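Local coordinates for hypothetical protein PH1897 (Pyrococcus horikoshii, PDB 1VDW), which probably hydrolyses the 1-phosphate of fructose 1,6-bisphosphate, with magnesium as cofactor, as a homodimeric member of the inositol monophosphatase superfamily, at residues P111-R123 with E126-E138. Sequence-based numbering, arbitrary orientation. Where two conformers were deposited one is given.
Sequences PIYAFIYEPIVER and EGIPGKGSYLNGE
Ala114 and Gly127 form a hydrogen-bonded pair of an antiparallel beta hairpin, strands 110-118 and 123-128, inside the mixed sheet of this inositol monophosphatase fold. Gly127 N gives its hydrogen to Ala114 O at 2.8 Å, and Ala114 N bonds Gly127 O in return at 3.0 Å. The small Ala114 lies under Val207 of helix 199-211, and Gly127 has no side chain on that face.

The other face carries Tyr113 and Glu126. A chi1 of 177° sets CG of Tyr113 beside the carbonyl carbon and swings the ring toward Glu126, where the hydroxyl OH donates to Glu126 OE1 at 2.7 Å. The carboxylate stands almost perpendicular to the ring, 86° between planes; OE1 lies at the ring edge, in its plane, and accepts through its anti lone pair. CD1, farther back on the ring edge, meets Ile128 CG1 at 4.1 Å, a fitting use of a residue that is apolar along its flank and polar at its end. A phenylalanine here would probably keep that apolar edge but leave Glu126 OE1 without this donor in a buried place. Where the chain turns back, Glu122 and Arg123 form a G1 beta bulge opposite Glu118, and Arg123 lays its aliphatic chain against Leu135 CD1.

Farther out, Arg7 of helix 3-20 makes a salt bridge with Glu126 OE2, which helps to fix the carboxylate and probably balances its charge. Arg123 NH1 makes a salt bridge with Glu118 OE1, and NH2 bonds Gly95 O of the second subunit. At the open end of the hairpin, a water donates to both Ile112 O, at 2.7 Å, and Pro129 O, at 3.2 Å.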
loop_
_atom_site.group_PDB
_atom_site.type_symbol
_atom_site.label_atom_id
_atom_site.label_comp_id
_atom_site.label_asym_id
_atom_site.label_seq_id
_atom_site.Cartn_x
_atom_site.Cartn_y
_atom_site.Cartn_z
ATOM N N PRO A 111 10.173 1.703 27.735
ATOM C CA PRO A 111 9.925 2.583 26.591
ATOM C C PRO A 111 9.353 3.930 27.038
ATOM O O PRO A 111 8.354 3.990 27.762
ATOM C CB PRO A 111 8.958 1.776 25.729
ATOM C CG PRO A 111 8.230 0.926 26.721
ATOM C CD PRO A 111 9.166 0.636 27.846
ATOM N N ILE A 112 10.009 5.013 26.634
ATOM C CA ILE A 112 9.562 6.346 27.021
ATOM C C ILE A 112 9.111 7.213 25.855
ATOM O O ILE A 112 8.434 8.217 26.057
ATOM C CB ILE A 112 10.665 7.103 27.798
ATOM C CG1 ILE A 112 11.945 7.171 26.961
ATOM C CG2 ILE A 112 10.932 6.401 29.127
ATOM C CD1 ILE A 112 13.008 8.083 27.537
ATOM N N TYR A 113 9.472 6.820 24.637
ATOM C CA TYR A 113 9.096 7.592 23.461
ATOM C C TYR A 113 9.375 6.799 22.198
ATOM O O TYR A 113 10.336 6.039 22.128
ATOM C CB TYR A 113 9.900 8.894 23.415
ATOM C CG TYR A 113 9.651 9.745 22.192
ATOM C CD1 TYR A 113 8.445 10.415 22.020
ATOM C CD2 TYR A 113 10.630 9.887 21.214
ATOM C CE1 TYR A 113 8.221 11.212 20.898
ATOM C CE2 TYR A 113 10.419 10.677 20.093
ATOM C CZ TYR A 113 9.214 11.336 19.942
ATOM O OH TYR A 113 9.014 12.125 18.832
ATOM N N ALA A 114 8.522 6.987 21.202
ATOM C CA ALA A 114 8.702 6.334 19.922
ATOM C C ALA A 114 8.060 7.191 18.852
ATOM O O ALA A 114 7.095 7.918 19.114
ATOM C CB ALA A 114 8.062 4.953 19.928
ATOM N N PHE A 115 8.614 7.138 17.649
ATOM C CA PHE A 115 8.022 7.877 16.550
ATOM C C PHE A 115 8.201 7.104 15.265
ATOM O O PHE A 115 9.110 6.280 15.122
ATOM C CB PHE A 115 8.617 9.300 16.419
ATOM C CG PHE A 115 9.959 9.366 15.729
ATOM C CD1 PHE A 115 10.048 9.394 14.338
ATOM C CD2 PHE A 115 11.130 9.454 16.472
ATOM C CE1 PHE A 115 11.286 9.514 13.702
ATOM C CE2 PHE A 115 12.368 9.575 15.843
ATOM C CZ PHE A 115 12.444 9.606 14.457
ATOM N N ILE A 116 7.271 7.344 14.356
ATOM C CA ILE A 116 7.300 6.757 13.030
ATOM C C ILE A 116 7.023 7.925 12.098
ATOM O O ILE A 116 6.028 8.636 12.256
ATOM C CB ILE A 116 6.208 5.674 12.846
ATOM C CG1 ILE A 116 6.580 4.431 13.658
ATOM C CG2 ILE A 116 6.059 5.311 11.358
ATOM C CD1 ILE A 116 5.471 3.393 13.746
ATOM N N TYR A 117 7.922 8.123 11.137
ATOM C CA TYR A 117 7.808 9.195 10.153
ATOM C C TYR A 117 7.384 8.603 8.812
ATOM O O TYR A 117 8.098 7.776 8.246
ATOM C CB TYR A 117 9.156 9.922 10.014
ATOM C CG TYR A 117 9.199 10.988 8.936
ATOM C CD1 TYR A 117 8.154 11.897 8.787
ATOM C CD2 TYR A 117 10.291 11.095 8.071
ATOM C CE1 TYR A 117 8.190 12.888 7.806
ATOM C CE2 TYR A 117 10.337 12.085 7.083
ATOM C CZ TYR A 117 9.281 12.975 6.960
ATOM O OH TYR A 117 9.311 13.947 5.985
ATOM N N GLU A 118 6.221 9.024 8.318
ATOM C CA GLU A 118 5.683 8.541 7.043
ATOM C C GLU A 118 5.838 9.760 6.125
ATOM O O GLU A 118 4.931 10.578 5.976
ATOM C CB GLU A 118 4.213 8.164 7.235
ATOM C CG GLU A 118 3.548 7.670 5.967
ATOM C CD GLU A 118 2.091 7.260 6.133
ATOM O OE1 GLU A 118 1.460 7.585 7.165
ATOM O OE2 GLU A 118 1.566 6.618 5.196
ATOM N N PRO A 119 7.000 9.879 5.468
ATOM C CA PRO A 119 7.300 11.013 4.590
ATOM C C PRO A 119 6.409 11.383 3.421
ATOM O O PRO A 119 6.185 12.563 3.179
ATOM C CB PRO A 119 8.733 10.725 4.131
ATOM C CG PRO A 119 8.781 9.263 4.104
ATOM C CD PRO A 119 8.080 8.879 5.384
ATOM N N ILE A 120 5.894 10.386 2.707
ATOM C CA ILE A 120 5.043 10.644 1.548
ATOM C C ILE A 120 3.888 11.586 1.853
ATOM O O ILE A 120 3.495 12.399 1.013
ATOM C CB ILE A 120 4.459 9.329 0.975
ATOM C CG1 ILE A 120 5.561 8.528 0.276
ATOM C CG2 ILE A 120 3.311 9.634 0.016
ATOM C CD1 ILE A 120 6.147 9.216 -0.947
ATOM N N VAL A 121 3.351 11.478 3.061
ATOM C CA VAL A 121 2.215 12.295 3.467
ATOM C C VAL A 121 2.561 13.228 4.631
ATOM O O VAL A 121 1.677 13.735 5.311
ATOM C CB VAL A 121 0.989 11.423 3.827
ATOM C CG1 VAL A 121 0.335 10.912 2.548
ATOM C CG2 VAL A 121 1.411 10.256 4.711
ATOM N N GLU A 122 3.857 13.443 4.844
ATOM C CA GLU A 122 4.345 14.349 5.884
ATOM C C GLU A 122 3.726 14.089 7.248
ATOM O O GLU A 122 3.326 15.019 7.947
ATOM C CB GLU A 122 4.072 15.796 5.462
ATOM C CG GLU A 122 4.768 16.189 4.163
ATOM C CD GLU A 122 4.385 17.575 3.672
ATOM O OE1 GLU A 122 4.300 18.502 4.500
ATOM O OE2 GLU A 122 4.182 17.740 2.449
ATOM N N ARG A 123 3.665 12.823 7.637
ATOM C CA ARG A 123 3.072 12.450 8.913
ATOM C C ARG A 123 4.056 12.003 9.969
ATOM O O ARG A 123 4.904 11.141 9.717
ATOM C CB ARG A 123 2.075 11.314 8.726
ATOM C CG ARG A 123 0.801 11.675 8.044
ATOM C CD ARG A 123 0.030 10.388 7.849
ATOM N NE ARG A 123 -1.169 10.566 7.055
ATOM C CZ ARG A 123 -1.833 9.573 6.472
ATOM N NH1 ARG A 123 -1.415 8.308 6.585
ATOM N NH2 ARG A 123 -2.920 9.849 5.767
ATOM N N GLU A 126 3.668 9.728 16.945
ATOM C CA GLU A 126 4.443 9.685 18.173
ATOM C C GLU A 126 3.707 8.903 19.243
ATOM O O GLU A 126 2.483 8.958 19.348
ATOM C CB GLU A 126 4.724 11.099 18.687
ATOM C CG GLU A 126 5.564 11.943 17.754
ATOM C CD GLU A 126 5.755 13.348 18.281
ATOM O OE1 GLU A 126 6.830 13.636 18.853
ATOM O OE2 GLU A 126 4.819 14.156 18.133
ATOM N N GLY A 127 4.474 8.167 20.036
ATOM C CA GLY A 127 3.906 7.392 21.117
ATOM C C GLY A 127 4.628 7.778 22.388
ATOM O O GLY A 127 5.856 7.720 22.456
ATOM N N ILE A 128 3.862 8.200 23.385
ATOM C CA ILE A 128 4.428 8.600 24.663
ATOM C C ILE A 128 3.710 7.813 25.746
ATOM O O ILE A 128 2.615 8.181 26.171
ATOM C CB ILE A 128 4.227 10.108 24.916
ATOM C CG1 ILE A 128 4.787 10.909 23.737
ATOM C CG2 ILE A 128 4.916 10.509 26.218
ATOM C CD1 ILE A 128 4.489 12.401 23.794
ATOM N N PRO A 129 4.309 6.696 26.184
ATOM C CA PRO A 129 3.694 5.868 27.225
ATOM C C PRO A 129 3.313 6.700 28.443
ATOM O O PRO A 129 4.116 7.486 28.948
ATOM C CB PRO A 129 4.780 4.843 27.529
ATOM C CG PRO A 129 5.443 4.668 26.188
ATOM C CD PRO A 129 5.573 6.096 25.717
ATOM N N GLY A 130 2.077 6.533 28.898
ATOM C CA GLY A 130 1.620 7.279 30.053
ATOM C C GLY A 130 0.985 8.606 29.688
ATOM O O GLY A 130 0.468 9.309 30.556
ATOM N N LYS A 131 1.025 8.962 28.407
ATOM C CA LYS A 131 0.429 10.215 27.964
ATOM C C LYS A 131 -0.518 9.980 26.795
ATOM O O LYS A 131 -1.683 10.378 26.840
ATOM C CB LYS A 131 1.509 11.221 27.564
ATOM C CG LYS A 131 0.937 12.583 27.197
ATOM C CD LYS A 131 2.020 13.585 26.861
ATOM C CE LYS A 131 1.417 14.929 26.480
ATOM N NZ LYS A 131 0.566 15.494 27.563
ATOM N N GLY A 132 -0.019 9.332 25.748
ATOM C CA GLY A 132 -0.855 9.050 24.599
ATOM C C GLY A 132 -0.075 8.945 23.304
ATOM O O GLY A 132 1.147 9.094 23.284
ATOM N N SER A 133 -0.793 8.657 22.223
ATOM C CA SER A 133 -0.181 8.572 20.902
ATOM C C SER A 133 -0.769 9.694 20.075
ATOM O O SER A 133 -1.922 10.086 20.275
ATOM C CB SER A 133 -0.446 7.217 20.258
ATOM O OG SER A 133 0.368 6.239 20.881
ATOM N N TYR A 134 0.028 10.204 19.142
ATOM C CA TYR A 134 -0.376 11.342 18.333
ATOM C C TYR A 134 0.063 11.239 16.882
ATOM O O TYR A 134 0.996 10.505 16.549
ATOM C CB TYR A 134 0.257 12.615 18.921
ATOM C CG TYR A 134 -0.031 12.830 20.386
ATOM C CD1 TYR A 134 -1.079 13.654 20.791
ATOM C CD2 TYR A 134 0.712 12.171 21.368
ATOM C CE1 TYR A 134 -1.387 13.813 22.137
ATOM C CE2 TYR A 134 0.411 12.322 22.718
ATOM C CZ TYR A 134 -0.641 13.143 23.094
ATOM O OH TYR A 134 -0.956 13.280 24.428
ATOM N N LEU A 135 -0.634 11.983 16.030
ATOM C CA LEU A 135 -0.303 12.100 14.614
ATOM C C LEU A 135 -0.253 13.608 14.377
ATOM O O LEU A 135 -1.271 14.298 14.500
ATOM C CB LEU A 135 -1.369 11.472 13.714
ATOM C CG LEU A 135 -1.160 11.771 12.222
ATOM C CD1 LEU A 135 0.225 11.333 11.768
ATOM C CD2 LEU A 135 -2.230 11.066 11.411
ATOM N N ASN A 136 0.930 14.116 14.061
ATOM C CA ASN A 136 1.122 15.544 13.842
ATOM C C ASN A 136 0.589 16.365 15.012
ATOM O O ASN A 136 0.027 17.451 14.836
ATOM C CB ASN A 136 0.492 15.981 12.515
ATOM C CG ASN A 136 1.231 15.409 11.322
ATOM O OD1 ASN A 136 2.335 14.886 11.470
ATOM N ND2 ASN A 136 0.639 15.512 10.139
ATOM N N GLY A 137 0.772 15.833 16.215
ATOM C CA GLY A 137 0.346 16.536 17.413
ATOM C C GLY A 137 -1.087 16.328 17.861
ATOM O O GLY A 137 -1.462 16.783 18.942
ATOM N N GLU A 138 -1.893 15.659 17.045
ATOM C CA GLU A 138 -3.290 15.407 17.387
ATOM C C GLU A 138 -3.404 14.004 17.975
ATOM O O GLU A 138 -2.855 13.052 17.425
ATOM C CB GLU A 138 -4.171 15.506 16.142
ATOM C CG GLU A 138 -3.972 16.759 15.287
ATOM C CD GLU A 138 -4.255 18.050 16.031
ATOM O OE1 GLU A 138 -5.199 18.073 16.848
ATOM O OE2 GLU A 138 -3.546 19.050 15.783
HETATM O O HOH W 1 7.149 8.376 28.438
HETATM O O HOH W 2 0.216 15.273 7.148
#